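Sphingomyelinase-c (PDB 1ZWX) belongs to the endonuclease/exonuclease/phosphatase family and has the DNase I-like fold, in which two beta-sheets pack face to face between flanking helices and loops. Local coordinates at residues V49-E54 against Y145-T150; K182-D187 against N254-P259; I189-G194 against I250-G255; S216-N221 against P259-N264. All coordinates share one frame; numbering follows the deposited sequence. Where two conformers were deposited one is given.

Interaction 1 (V49-E54 against Y145-T150); sequences VVILNE and YHIIGT
The amide of Asn53 and the carbonyl of Thr150 form the polar end of this contact. Thr150 O lies beyond the oxygen and nitrogen of the amide, out of its plane, and accepts a weak hydrogen bond from Asn53 ND2 at 3.1 Å, with only 126° at the hydrogen. The same ND2 makes a second weak bond to Leu52 O in its own strand, while Asn53 OD1 takes the backbone N-H of Asp195, its strongest partner. The rest is a worked example of sheet-on-sheet packing: strand 49-55 belongs to one sheet of the DNase I-like sandwich and strand 143-151 to the other, and the axes of the two short segments come within 7.0 Å and are inclined at 20°. Val49 CG2 and Ile147 CD1 meet tip to tip at 3.9 Å. Ile51 CD1 reaches the other branch of the same residue, Ile147 CG2, also at 3.9 Å. A chi1 of -65° sets CG1 beside the backbone N of Ile51 and turns CG2 to the opposite side of that N, 3.8 Å from Gly149 CA, where the absence of a side chain lets the two strands draw close. The chemistry changes along the pair, from mainly apolar methyl contacts to a buried amide with a firmer partner at Asp195. Thr150 O also lies 3.3 Å from Asn53 OD1, an acceptor facing an acceptor, so the link between the sheets is a weak one.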
loop_
_atom_site.group_PDB
_atom_site.type_symbol
_atom_site.label_atom_id
_atom_site.label_comp_id
_atom_site.label_asym_id
_atom_site.label_seq_id
_atom_site.Cartn_x
_atom_site.Cartn_y
_atom_site.Cartn_z
ATOM N N VAL A 49 -7.370 -10.120 -2.954
ATOM C CA VAL A 49 -5.973 -9.794 -2.655
ATOM C C VAL A 49 -5.997 -8.551 -1.746
ATOM O O VAL A 49 -6.872 -7.661 -1.883
ATOM C CB VAL A 49 -5.140 -9.509 -3.972
ATOM C CG1 VAL A 49 -3.769 -8.913 -3.643
ATOM C CG2 VAL A 49 -4.945 -10.791 -4.809
ATOM N N VAL A 50 -5.073 -8.506 -0.790
ATOM C CA VAL A 50 -4.941 -7.317 0.075
ATOM C C VAL A 50 -3.499 -6.860 0.007
ATOM O O VAL A 50 -2.565 -7.672 0.111
ATOM C CB VAL A 50 -5.295 -7.601 1.569
ATOM C CG1 VAL A 50 -4.887 -6.382 2.470
ATOM C CG2 VAL A 50 -6.796 -7.852 1.747
ATOM N N ILE A 51 -3.311 -5.554 -0.196
ATOM C CA ILE A 51 -1.955 -4.964 -0.246
ATOM C C ILE A 51 -1.771 -4.181 1.039
ATOM O O ILE A 51 -2.624 -3.391 1.384
ATOM C CB ILE A 51 -1.801 -3.981 -1.442
ATOM C CG1 ILE A 51 -1.928 -4.746 -2.771
ATOM C CG2 ILE A 51 -0.439 -3.191 -1.322
ATOM C CD1 ILE A 51 -1.992 -3.792 -4.025
ATOM N N LEU A 52 -0.678 -4.442 1.762
ATOM C CA LEU A 52 -0.405 -3.684 2.991
ATOM C C LEU A 52 0.804 -2.772 2.800
ATOM O O LEU A 52 1.736 -3.148 2.110
ATOM C CB LEU A 52 -0.091 -4.648 4.131
ATOM C CG LEU A 52 -1.190 -5.659 4.434
ATOM C CD1 LEU A 52 -0.668 -6.592 5.526
ATOM C CD2 LEU A 52 -2.474 -4.957 4.892
ATOM N N ASN A 53 0.773 -1.602 3.429
ATOM C CA ASN A 53 1.905 -0.639 3.426
ATOM C C ASN A 53 2.158 -0.238 4.885
ATOM O O ASN A 53 1.250 -0.281 5.713
ATOM C CB ASN A 53 1.540 0.680 2.709
ATOM C CG ASN A 53 1.419 0.565 1.187
ATOM O OD1 ASN A 53 0.903 1.491 0.555
ATOM N ND2 ASN A 53 1.847 -0.558 0.604
ATOM N N GLU A 54 3.383 0.207 5.170
ATOM C CA GLU A 54 3.795 0.642 6.528
ATOM C C GLU A 54 3.605 -0.429 7.613
ATOM O O GLU A 54 3.350 -0.125 8.806
ATOM C CB GLU A 54 3.144 1.961 6.907
ATOM C CG GLU A 54 3.715 3.112 6.093
ATOM C CD GLU A 54 3.168 4.506 6.483
ATOM O OE1 GLU A 54 2.601 4.681 7.592
ATOM O OE2 GLU A 54 3.279 5.426 5.638
ATOM N N TYR A 145 -3.520 -13.568 -12.377
ATOM C CA TYR A 145 -3.660 -12.154 -12.007
ATOM C C TYR A 145 -2.317 -11.729 -11.455
ATOM O O TYR A 145 -1.675 -12.490 -10.729
ATOM C CB TYR A 145 -4.777 -11.899 -10.989
ATOM C CG TYR A 145 -6.161 -12.236 -11.477
ATOM C CD1 TYR A 145 -7.020 -11.261 -11.938
ATOM C CD2 TYR A 145 -6.615 -13.565 -11.467
ATOM C CE1 TYR A 145 -8.325 -11.591 -12.402
ATOM C CE2 TYR A 145 -7.888 -13.898 -11.919
ATOM C CZ TYR A 145 -8.736 -12.929 -12.372
ATOM O OH TYR A 145 -9.985 -13.306 -12.805
ATOM N N HIS A 146 -1.849 -10.551 -11.890
ATOM C CA HIS A 146 -0.524 -10.038 -11.514
ATOM C C HIS A 146 -0.752 -8.792 -10.655
ATOM O O HIS A 146 -1.561 -7.917 -11.004
ATOM C CB HIS A 146 0.342 -9.727 -12.754
ATOM C CG HIS A 146 0.496 -10.893 -13.692
ATOM N ND1 HIS A 146 1.626 -11.675 -13.712
ATOM C CD2 HIS A 146 -0.346 -11.417 -14.623
ATOM C CE1 HIS A 146 1.485 -12.629 -14.628
ATOM N NE2 HIS A 146 0.308 -12.479 -15.206
ATOM N N ILE A 147 -0.084 -8.740 -9.495
ATOM C CA ILE A 147 -0.328 -7.639 -8.549
ATOM C C ILE A 147 1.023 -7.134 -8.087
ATOM O O ILE A 147 1.878 -7.926 -7.666
ATOM C CB ILE A 147 -1.161 -8.044 -7.301
ATOM C CG1 ILE A 147 -2.571 -8.495 -7.694
ATOM C CG2 ILE A 147 -1.263 -6.869 -6.310
ATOM C CD1 ILE A 147 -2.654 -10.052 -7.867
ATOM N N ILE A 148 1.210 -5.820 -8.233
ATOM C CA ILE A 148 2.382 -5.134 -7.697
ATOM C C ILE A 148 1.875 -4.220 -6.586
ATOM O O ILE A 148 0.976 -3.382 -6.811
ATOM C CB ILE A 148 3.147 -4.379 -8.808
ATOM C CG1 ILE A 148 3.826 -5.423 -9.706
ATOM C CG2 ILE A 148 4.152 -3.342 -8.190
ATOM C CD1 ILE A 148 4.494 -4.866 -10.949
ATOM N N GLY A 149 2.412 -4.438 -5.381
ATOM C CA GLY A 149 2.072 -3.638 -4.191
ATOM C C GLY A 149 3.317 -2.808 -3.860
ATOM O O GLY A 149 4.438 -3.305 -3.924
ATOM N N THR A 150 3.123 -1.545 -3.526
ATOM C CA THR A 150 4.293 -0.629 -3.368
ATOM C C THR A 150 3.966 0.486 -2.415
ATOM O O THR A 150 2.791 0.747 -2.096
ATOM C CB THR A 150 4.797 -0.039 -4.768
ATOM O OG1 THR A 150 6.112 0.523 -4.603
ATOM C CG2 THR A 150 3.865 1.014 -5.305
#

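Interaction 2 (K182-D187 against N254-P259); sequences KNIPKD and NGHARP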
loop_
_atom_site.group_PDB
_atom_site.type_symbol
_atom_site.label_atom_id
_atom_site.label_comp_id
_atom_site.label_asym_id
_atom_site.label_seq_id
_atom_site.Cartn_x
_atom_site.Cartn_y
_atom_site.Cartn_z
ATOM N N LYS A 182 9.758 -8.541 -17.297
ATOM C CA LYS A 182 8.940 -9.707 -16.960
ATOM C C LYS A 182 8.281 -10.360 -18.181
ATOM O O LYS A 182 8.027 -11.554 -18.179
ATOM C CB LYS A 182 7.844 -9.272 -15.982
ATOM C CG LYS A 182 7.519 -10.280 -14.923
ATOM C CD LYS A 182 8.723 -10.541 -14.057
ATOM C CE LYS A 182 8.397 -11.538 -12.973
ATOM N NZ LYS A 182 8.024 -12.857 -13.519
ATOM N N ASN A 183 7.960 -9.572 -19.200
ATOM C CA ASN A 183 7.351 -10.112 -20.419
ATOM C C ASN A 183 6.053 -10.841 -20.118
ATOM O O ASN A 183 5.849 -11.970 -20.562
ATOM C CB ASN A 183 8.306 -11.098 -21.122
ATOM C CG ASN A 183 9.523 -10.422 -21.726
ATOM O OD1 ASN A 183 9.448 -9.295 -22.237
ATOM N ND2 ASN A 183 10.654 -11.128 -21.704
ATOM N N ILE A 184 5.182 -10.203 -19.350
ATOM C CA ILE A 184 3.902 -10.780 -19.019
ATOM C C ILE A 184 3.003 -10.678 -20.255
ATOM O O ILE A 184 2.906 -9.594 -20.854
ATOM C CB ILE A 184 3.273 -10.055 -17.818
ATOM C CG1 ILE A 184 4.193 -10.165 -16.593
ATOM C CG2 ILE A 184 1.857 -10.543 -17.565
ATOM C CD1 ILE A 184 3.870 -9.163 -15.472
ATOM N N PRO A 185 2.371 -11.810 -20.659
ATOM C CA PRO A 185 1.456 -11.798 -21.808
ATOM C C PRO A 185 0.419 -10.708 -21.713
ATOM O O PRO A 185 -0.137 -10.465 -20.646
ATOM C CB PRO A 185 0.786 -13.185 -21.741
ATOM C CG PRO A 185 1.827 -14.063 -21.135
ATOM C CD PRO A 185 2.506 -13.175 -20.089
ATOM N N LYS A 186 0.145 -10.055 -22.845
ATOM C CA LYS A 186 -0.745 -8.906 -22.869
ATOM C C LYS A 186 -2.177 -9.256 -22.552
ATOM O O LYS A 186 -2.949 -8.383 -22.169
ATOM C CB LYS A 186 -0.649 -8.184 -24.231
ATOM C CG LYS A 186 0.794 -7.852 -24.609
ATOM C CD LYS A 186 1.432 -6.942 -23.562
ATOM C CE LYS A 186 2.603 -6.149 -24.118
ATOM N NZ LYS A 186 2.875 -4.957 -23.277
ATOM N N ASP A 187 -2.554 -10.526 -22.739
ATOM C CA ASP A 187 -3.912 -10.929 -22.416
ATOM C C ASP A 187 -4.067 -11.233 -20.913
ATOM O O ASP A 187 -5.125 -11.639 -20.485
ATOM C CB ASP A 187 -4.413 -12.111 -23.275
ATOM C CG ASP A 187 -3.495 -13.314 -23.216
ATOM O OD1 ASP A 187 -2.677 -13.441 -22.279
ATOM O OD2 ASP A 187 -3.607 -14.190 -24.107
ATOM N N ASN A 254 -1.899 -0.309 -18.467
ATOM C CA ASN A 254 -2.572 -0.083 -19.764
ATOM C C ASN A 254 -2.133 -0.989 -20.901
ATOM O O ASN A 254 -2.877 -1.160 -21.867
ATOM C CB ASN A 254 -2.496 1.398 -20.215
ATOM C CG ASN A 254 -3.507 2.296 -19.487
ATOM O OD1 ASN A 254 -4.517 1.844 -18.948
ATOM N ND2 ASN A 254 -3.221 3.596 -19.467
ATOM N N GLY A 255 -0.941 -1.547 -20.830
ATOM C CA GLY A 255 -0.482 -2.388 -21.930
ATOM C C GLY A 255 -0.985 -3.836 -21.854
ATOM O O GLY A 255 -0.698 -4.647 -22.728
ATOM N N HIS A 256 -1.731 -4.153 -20.803
ATOM C CA HIS A 256 -2.161 -5.524 -20.541
ATOM C C HIS A 256 -3.663 -5.575 -20.387
ATOM O O HIS A 256 -4.345 -4.562 -20.586
ATOM C CB HIS A 256 -1.429 -6.067 -19.316
ATOM C CG HIS A 256 0.022 -6.270 -19.555
ATOM N ND1 HIS A 256 0.903 -5.219 -19.685
ATOM C CD2 HIS A 256 0.749 -7.393 -19.734
ATOM C CE1 HIS A 256 2.117 -5.688 -19.902
ATOM N NE2 HIS A 256 2.052 -7.006 -19.932
ATOM N N ALA A 257 -4.207 -6.743 -20.041
ATOM C CA ALA A 257 -5.654 -6.921 -20.082
ATOM C C ALA A 257 -6.390 -5.997 -19.143
ATOM O O ALA A 257 -5.910 -5.707 -18.040
ATOM C CB ALA A 257 -6.033 -8.377 -19.775
ATOM N N ARG A 258 -7.575 -5.562 -19.571
ATOM C CA ARG A 258 -8.363 -4.591 -18.825
ATOM C C ARG A 258 -9.798 -5.032 -18.665
ATOM O O ARG A 258 -10.337 -5.685 -19.545
ATOM C CB ARG A 258 -8.296 -3.205 -19.506
ATOM C CG ARG A 258 -6.874 -2.548 -19.378
ATOM C CD ARG A 258 -6.768 -1.129 -19.919
ATOM N NE ARG A 258 -5.942 -1.030 -21.114
ATOM C CZ ARG A 258 -5.750 0.096 -21.795
ATOM N NH1 ARG A 258 -6.327 1.217 -21.394
ATOM N NH2 ARG A 258 -4.977 0.103 -22.870
ATOM N N PRO A 259 -10.429 -4.693 -17.530
ATOM C CA PRO A 259 -11.880 -4.840 -17.384
ATOM C C PRO A 259 -12.654 -3.776 -18.167
ATOM O O PRO A 259 -12.052 -2.814 -18.653
ATOM C CB PRO A 259 -12.109 -4.596 -15.893
ATOM C CG PRO A 259 -10.953 -3.722 -15.470
ATOM C CD PRO A 259 -9.790 -4.184 -16.295
HETATM O O HOH W 1 5.471 -7.343 -19.345
#
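His256 and Ile184 join two loops at one end of the DNase I-like sandwich, the one leading from helix 161-182 into strand 189-193 and the one leaving strand 248-252. His256 NE2 donates to Ile184 O at 2.9 Å, in the plane of its own ring; the acceptor is approached from 40° above its carbonyl plane and the bond is bent to 131° at the hydrogen. At the ring margin, near its plane, Pro185 O lies 3.3 Å from His256 CD2. One face of the imidazole is covered by the aliphatic part of Lys186: CD stands 3.9 Å from the ring centroid in a CH-pi contact. The lysine chain is bent at chi2 (-60°), which folds CD over the ring and also brings it 3.2 Å from Gly255 O. Beside the ring, Lys186 O receives a CA-H...O contact from His256, and Ala257 CB packs against Asp187 O. In the second shell, Glu253 OE1 bonds His256 ND1 and fixes the rotation of the ring. Oxygens facing both nitrogens would probably make a second ring proton easier to hold, an effect that Lys186 NZ, 4.0 Å from His256 NE2, would oppose. Ile190 packs on Ile184 and lies over the imidazole face opposite Lys186. A water accepts from Ile184 N at 2.9 Å, beside the imidazole.

Interaction 3 (I189-G194 against I250-G255); sequences IIFIGG and IFVENG
Glu253 N donates to Ile190 O at 2.9 Å in an almost straight bond (176°), beside a reciprocal pair that joins Ile192 and Phe251: Ile192 N to Phe251 O at 3.0 Å and Phe251 N to Ile192 O at 2.8 Å. They illustrate antiparallel pairing at a sheet margin, strand 248-252 being the outermost of its sheet. The non-hydrogen-bonded pairs Phe191-Val252 and Gly193-Ile250 flank this hydrogen-bonded one. Where the ladder ends, a water accepts from Ile190 N and donates to Glu253 O.

On the face bearing Phe191, Val252 CG2 lies 3.8 Å from Phe191 CE2, the two side chains side by side, while Ile189 CD1 approaches Val252 CG1 at 4.1 Å. This face turns toward Ile13 of the other sheet. On the reverse face, Ile192 CD1 meets Glu253 CG at 4.1 Å, and Ile190 and Ile192 pack on helix 161-182 through Ile179. The Glu253 chain first leads away from its own N (chi1 -151°) and then bends, bringing its carboxylate to Gln176 NE2 through OE2 and to Gly255 N through OE1. The chemistry thus passes from a regular ladder between apolar layers to a buried carboxylate whose N-H donors would probably stabilise its negative charge.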
loop_
_atom_site.group_PDB
_atom_site.type_symbol
_atom_site.label_atom_id
_atom_site.label_comp_id
_atom_site.label_asym_id
_atom_site.label_seq_id
_atom_site.Cartn_x
_atom_site.Cartn_y
_atom_site.Cartn_z
ATOM N N ILE A 189 -3.884 -9.581 -16.870
ATOM C CA ILE A 189 -4.053 -8.295 -16.198
ATOM C C ILE A 189 -2.946 -8.044 -15.152
ATOM O O ILE A 189 -2.504 -8.965 -14.465
ATOM C CB ILE A 189 -5.449 -8.172 -15.573
ATOM C CG1 ILE A 189 -5.724 -6.733 -15.080
ATOM C CG2 ILE A 189 -5.651 -9.263 -14.454
ATOM C CD1 ILE A 189 -7.203 -6.348 -14.871
ATOM N N ILE A 190 -2.499 -6.779 -15.076
ATOM C CA ILE A 190 -1.521 -6.330 -14.073
ATOM C C ILE A 190 -2.149 -5.169 -13.297
ATOM O O ILE A 190 -2.668 -4.192 -13.887
ATOM C CB ILE A 190 -0.191 -5.875 -14.697
ATOM C CG1 ILE A 190 0.366 -6.928 -15.640
ATOM C CG2 ILE A 190 0.839 -5.482 -13.589
ATOM C CD1 ILE A 190 1.622 -6.486 -16.375
ATOM N N PHE A 191 -2.115 -5.303 -11.969
ATOM C CA PHE A 191 -2.551 -4.250 -11.064
ATOM C C PHE A 191 -1.307 -3.680 -10.364
ATOM O O PHE A 191 -0.322 -4.394 -10.113
ATOM C CB PHE A 191 -3.485 -4.783 -9.992
ATOM C CG PHE A 191 -4.761 -5.394 -10.506
ATOM C CD1 PHE A 191 -4.848 -6.767 -10.723
ATOM C CD2 PHE A 191 -5.895 -4.605 -10.695
ATOM C CE1 PHE A 191 -6.052 -7.347 -11.164
ATOM C CE2 PHE A 191 -7.102 -5.171 -11.134
ATOM C CZ PHE A 191 -7.173 -6.564 -11.339
ATOM N N ILE A 192 -1.358 -2.385 -10.089
ATOM C CA ILE A 192 -0.266 -1.697 -9.383
ATOM C C ILE A 192 -0.980 -0.870 -8.334
ATOM O O ILE A 192 -1.786 -0.013 -8.644
ATOM C CB ILE A 192 0.604 -0.771 -10.305
ATOM C CG1 ILE A 192 1.238 -1.533 -11.477
ATOM C CG2 ILE A 192 1.756 -0.096 -9.465
ATOM C CD1 ILE A 192 1.802 -0.551 -12.587
ATOM N N GLY A 193 -0.715 -1.160 -7.063
ATOM C CA GLY A 193 -1.433 -0.465 -5.995
ATOM C C GLY A 193 -0.584 -0.167 -4.765
ATOM O O GLY A 193 0.484 -0.736 -4.569
ATOM N N GLY A 194 -1.096 0.733 -3.940
ATOM C CA GLY A 194 -0.441 1.114 -2.686
ATOM C C GLY A 194 -0.428 2.617 -2.527
ATOM O O GLY A 194 -1.183 3.332 -3.182
ATOM N N ILE A 250 -5.239 2.015 -6.517
ATOM C CA ILE A 250 -5.014 0.728 -7.164
ATOM C C ILE A 250 -5.352 0.887 -8.647
ATOM O O ILE A 250 -6.494 1.103 -8.986
ATOM C CB ILE A 250 -5.832 -0.447 -6.546
ATOM C CG1 ILE A 250 -5.694 -0.489 -4.992
ATOM C CG2 ILE A 250 -5.321 -1.757 -7.144
ATOM C CD1 ILE A 250 -6.840 -1.224 -4.286
ATOM N N PHE A 251 -4.344 0.722 -9.491
ATOM C CA PHE A 251 -4.470 0.958 -10.936
ATOM C C PHE A 251 -4.417 -0.337 -11.710
ATOM O O PHE A 251 -3.867 -1.317 -11.256
ATOM C CB PHE A 251 -3.267 1.766 -11.448
ATOM C CG PHE A 251 -3.190 3.188 -10.925
ATOM C CD1 PHE A 251 -2.084 3.586 -10.158
ATOM C CD2 PHE A 251 -4.186 4.130 -11.224
ATOM C CE1 PHE A 251 -1.967 4.941 -9.678
ATOM C CE2 PHE A 251 -4.108 5.466 -10.743
ATOM C CZ PHE A 251 -2.974 5.873 -9.967
ATOM N N VAL A 252 -4.920 -0.283 -12.942
ATOM C CA VAL A 252 -4.723 -1.336 -13.922
ATOM C C VAL A 252 -3.704 -0.849 -14.937
ATOM O O VAL A 252 -3.805 0.290 -15.422
ATOM C CB VAL A 252 -6.068 -1.669 -14.625
ATOM C CG1 VAL A 252 -5.803 -2.627 -15.781
ATOM C CG2 VAL A 252 -7.063 -2.266 -13.628
ATOM N N GLU A 253 -2.723 -1.671 -15.248
ATOM C CA GLU A 253 -1.713 -1.296 -16.219
ATOM C C GLU A 253 -2.268 -1.320 -17.661
ATOM O O GLU A 253 -2.985 -2.259 -18.034
ATOM C CB GLU A 253 -0.489 -2.178 -16.089
ATOM C CG GLU A 253 0.862 -1.497 -16.512
ATOM C CD GLU A 253 1.303 -1.843 -17.938
ATOM O OE1 GLU A 253 0.635 -2.665 -18.608
ATOM O OE2 GLU A 253 2.344 -1.323 -18.384
ATOM N N ASN A 254 -1.899 -0.309 -18.467
ATOM C CA ASN A 254 -2.572 -0.083 -19.764
ATOM C C ASN A 254 -2.133 -0.989 -20.901
ATOM O O ASN A 254 -2.877 -1.160 -21.867
ATOM C CB ASN A 254 -2.496 1.398 -20.215
ATOM C CG ASN A 254 -3.507 2.296 -19.487
ATOM O OD1 ASN A 254 -4.517 1.844 -18.948
ATOM N ND2 ASN A 254 -3.221 3.596 -19.467
ATOM N N GLY A 255 -0.941 -1.547 -20.830
ATOM C CA GLY A 255 -0.482 -2.388 -21.930
ATOM C C GLY A 255 -0.985 -3.836 -21.854
ATOM O O GLY A 255 -0.698 -4.647 -22.728
HETATM O O HOH W 2 -3.486 -4.890 -17.206
#

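Interaction 4 (S216-N221 against P259-N264); sequences SPANFN and PHSWHN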
loop_
_atom_site.group_PDB
_atom_site.type_symbol
_atom_site.label_atom_id
_atom_site.label_comp_id
_atom_site.label_asym_id
_atom_site.label_seq_id
_atom_site.Cartn_x
_atom_site.Cartn_y
_atom_site.Cartn_z
ATOM N N SER A 216 -6.579 6.770 -14.740
ATOM C CA SER A 216 -7.397 6.959 -13.550
ATOM C C SER A 216 -8.542 5.941 -13.575
ATOM O O SER A 216 -9.108 5.691 -14.656
ATOM C CB SER A 216 -7.985 8.353 -13.525
ATOM O OG SER A 216 -6.963 9.313 -13.348
ATOM N N PRO A 217 -8.834 5.301 -12.425
ATOM C CA PRO A 217 -10.063 4.489 -12.334
ATOM C C PRO A 217 -11.310 5.236 -12.832
ATOM O O PRO A 217 -11.360 6.476 -12.782
ATOM C CB PRO A 217 -10.163 4.165 -10.838
ATOM C CG PRO A 217 -8.703 4.105 -10.396
ATOM C CD PRO A 217 -8.023 5.221 -11.188
ATOM N N ALA A 218 -12.291 4.469 -13.327
ATOM C CA ALA A 218 -13.529 5.016 -13.887
ATOM C C ALA A 218 -14.322 5.857 -12.888
ATOM O O ALA A 218 -14.378 5.534 -11.684
ATOM C CB ALA A 218 -14.409 3.884 -14.436
ATOM N N ASN A 219 -14.957 6.917 -13.401
ATOM C CA ASN A 219 -15.748 7.844 -12.595
ATOM C C ASN A 219 -15.044 8.171 -11.280
ATOM O O ASN A 219 -15.612 8.001 -10.195
ATOM C CB ASN A 219 -17.153 7.284 -12.335
ATOM N N PHE A 220 -13.800 8.630 -11.396
ATOM C CA PHE A 220 -12.937 8.838 -10.237
ATOM C C PHE A 220 -13.374 10.034 -9.412
ATOM O O PHE A 220 -13.599 11.108 -9.959
ATOM C CB PHE A 220 -11.484 9.026 -10.673
ATOM C CG PHE A 220 -10.501 8.805 -9.563
ATOM C CD1 PHE A 220 -10.169 7.510 -9.166
ATOM C CD2 PHE A 220 -9.948 9.886 -8.876
ATOM C CE1 PHE A 220 -9.260 7.293 -8.121
ATOM C CE2 PHE A 220 -9.055 9.684 -7.817
ATOM C CZ PHE A 220 -8.707 8.383 -7.449
ATOM N N ASN A 221 -13.496 9.848 -8.102
ATOM C CA ASN A 221 -13.766 10.969 -7.207
ATOM C C ASN A 221 -12.547 11.382 -6.356
ATOM O O ASN A 221 -12.230 10.763 -5.326
ATOM C CB ASN A 221 -14.983 10.691 -6.334
ATOM C CG ASN A 221 -15.358 11.869 -5.460
ATOM O OD1 ASN A 221 -16.119 11.722 -4.510
ATOM N ND2 ASN A 221 -14.834 13.041 -5.777
ATOM N N PRO A 259 -10.429 -4.693 -17.530
ATOM C CA PRO A 259 -11.880 -4.840 -17.384
ATOM C C PRO A 259 -12.654 -3.776 -18.167
ATOM O O PRO A 259 -12.052 -2.814 -18.653
ATOM C CB PRO A 259 -12.109 -4.596 -15.893
ATOM C CG PRO A 259 -10.953 -3.722 -15.470
ATOM C CD PRO A 259 -9.790 -4.184 -16.295
ATOM N N HIS A 260 -13.969 -3.949 -18.274
ATOM C CA HIS A 260 -14.848 -2.959 -18.895
ATOM C C HIS A 260 -14.855 -1.709 -18.042
ATOM O O HIS A 260 -14.910 -0.595 -18.550
ATOM C CB HIS A 260 -16.283 -3.502 -18.999
ATOM C CG HIS A 260 -16.450 -4.607 -19.998
ATOM N ND1 HIS A 260 -17.296 -4.505 -21.084
ATOM C CD2 HIS A 260 -15.879 -5.833 -20.080
ATOM C CE1 HIS A 260 -17.236 -5.621 -21.790
ATOM N NE2 HIS A 260 -16.383 -6.441 -21.204
ATOM N N SER A 261 -14.760 -1.904 -16.732
ATOM C CA SER A 261 -14.914 -0.845 -15.774
ATOM C C SER A 261 -13.986 -1.162 -14.574
ATOM O O SER A 261 -14.091 -2.240 -14.012
ATOM C CB SER A 261 -16.372 -0.860 -15.337
ATOM O OG SER A 261 -16.735 0.324 -14.685
ATOM N N TRP A 262 -13.087 -0.248 -14.212
ATOM C CA TRP A 262 -12.279 -0.372 -12.963
ATOM C C TRP A 262 -12.426 0.883 -12.106
ATOM O O TRP A 262 -12.352 2.018 -12.621
ATOM C CB TRP A 262 -10.820 -0.614 -13.295
ATOM C CG TRP A 262 -9.929 -0.710 -12.096
ATOM C CD1 TRP A 262 -9.008 0.219 -11.676
ATOM C CD2 TRP A 262 -9.837 -1.809 -11.180
ATOM N NE1 TRP A 262 -8.350 -0.237 -10.572
ATOM C CE2 TRP A 262 -8.833 -1.475 -10.232
ATOM C CE3 TRP A 262 -10.498 -3.047 -11.069
ATOM C CZ2 TRP A 262 -8.496 -2.321 -9.172
ATOM C CZ3 TRP A 262 -10.157 -3.895 -10.033
ATOM C CH2 TRP A 262 -9.163 -3.528 -9.089
ATOM N N HIS A 263 -12.690 0.663 -10.820
ATOM C CA HIS A 263 -13.065 1.708 -9.872
ATOM C C HIS A 263 -12.151 1.631 -8.653
ATOM O O HIS A 263 -11.568 0.579 -8.405
ATOM C CB HIS A 263 -14.511 1.511 -9.423
ATOM C CG HIS A 263 -15.492 1.558 -10.558
ATOM N ND1 HIS A 263 -16.029 2.740 -11.025
ATOM C CD2 HIS A 263 -15.973 0.581 -11.360
ATOM C CE1 HIS A 263 -16.825 2.484 -12.049
ATOM N NE2 HIS A 263 -16.808 1.183 -12.272
ATOM N N ASN A 264 -12.042 2.757 -7.936
ATOM C CA ASN A 264 -11.471 2.836 -6.591
ATOM C C ASN A 264 -12.505 3.507 -5.710
ATOM O O ASN A 264 -13.157 4.436 -6.147
ATOM C CB ASN A 264 -10.201 3.705 -6.553
ATOM C CG ASN A 264 -8.973 2.980 -7.011
ATOM O OD1 ASN A 264 -7.849 3.482 -6.856
ATOM N ND2 ASN A 264 -9.154 1.795 -7.601
HETATM O O HOH W 3 -13.061 5.139 -9.239
HETATM O O HOH W 4 -16.483 5.136 -9.106
HETATM O O HOH W 5 -13.561 7.348 -7.103
#
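Ala218 and Trp262 join the loop that follows helix 203-212 to strand 262-266, an outermost strand of the DNase I-like sandwich, in the sheet that also holds strand 49-55. Among the direct hydrogen bonds, Ala218 N donates to Trp262 O at a short 2.6 Å, nearly along the C=O axis. His263 ND1 adds a weak bond to Ala218 O at 3.3 Å, bent to 127°. Two bonds within the strand segment hold its side chains in place: Ser261 OG pairs with His263 NE2 at 2.6 Å, and Asn264 ND2 turns back to His263 O. Asn264 OD1 and Trp262 NE1 bond Ile250 N and O respectively, so both side chains also tie to the margin of the other sheet.

The packing centres on Pro217. Its CG lies 3.6 Å from Asn264 CG and about equally near the oxygen and nitrogen of that amide, and on another side it approaches Trp262 CD1 at 4.1 Å. Rotation about the first bond of Phe220 (chi1 -161°) swings its ring toward the strand, where CE1 touches Asn264 CB, ring and amide planes standing 58° apart. Ala218 CB rests against His263 CE1. Water completes the interface. One molecule donates to Ala218 O and accepts from Asn264 N; another accepts from Asn221 N at 2.7 Å and donates to Asn264 O at 3.1 Å.

Overall arrangement
The four contacts trace one sandwich from its middle to its margin. Interaction 1 joins the two sheets, and its strand 143-151 runs beside strand 189-193 of interaction 3, with Ile148 O 2.8 Å from Gly193 N; the centres are 10 Å apart. Interaction 2 joins the loops that adjoin the strands of interaction 3, its centre 9 Å from that of interaction 3, and Pro259 CD lies 3.7 Å from Ile189 CD1. Interaction 4 lies 11 Å from interaction 3, centre to centre, and there Phe191 CE2 is 3.3 Å from Trp262 CH2. A phosphate ion, probably from the crystallisation liquor, lies near Glu54, at the end of segment 49-54 in interaction 1.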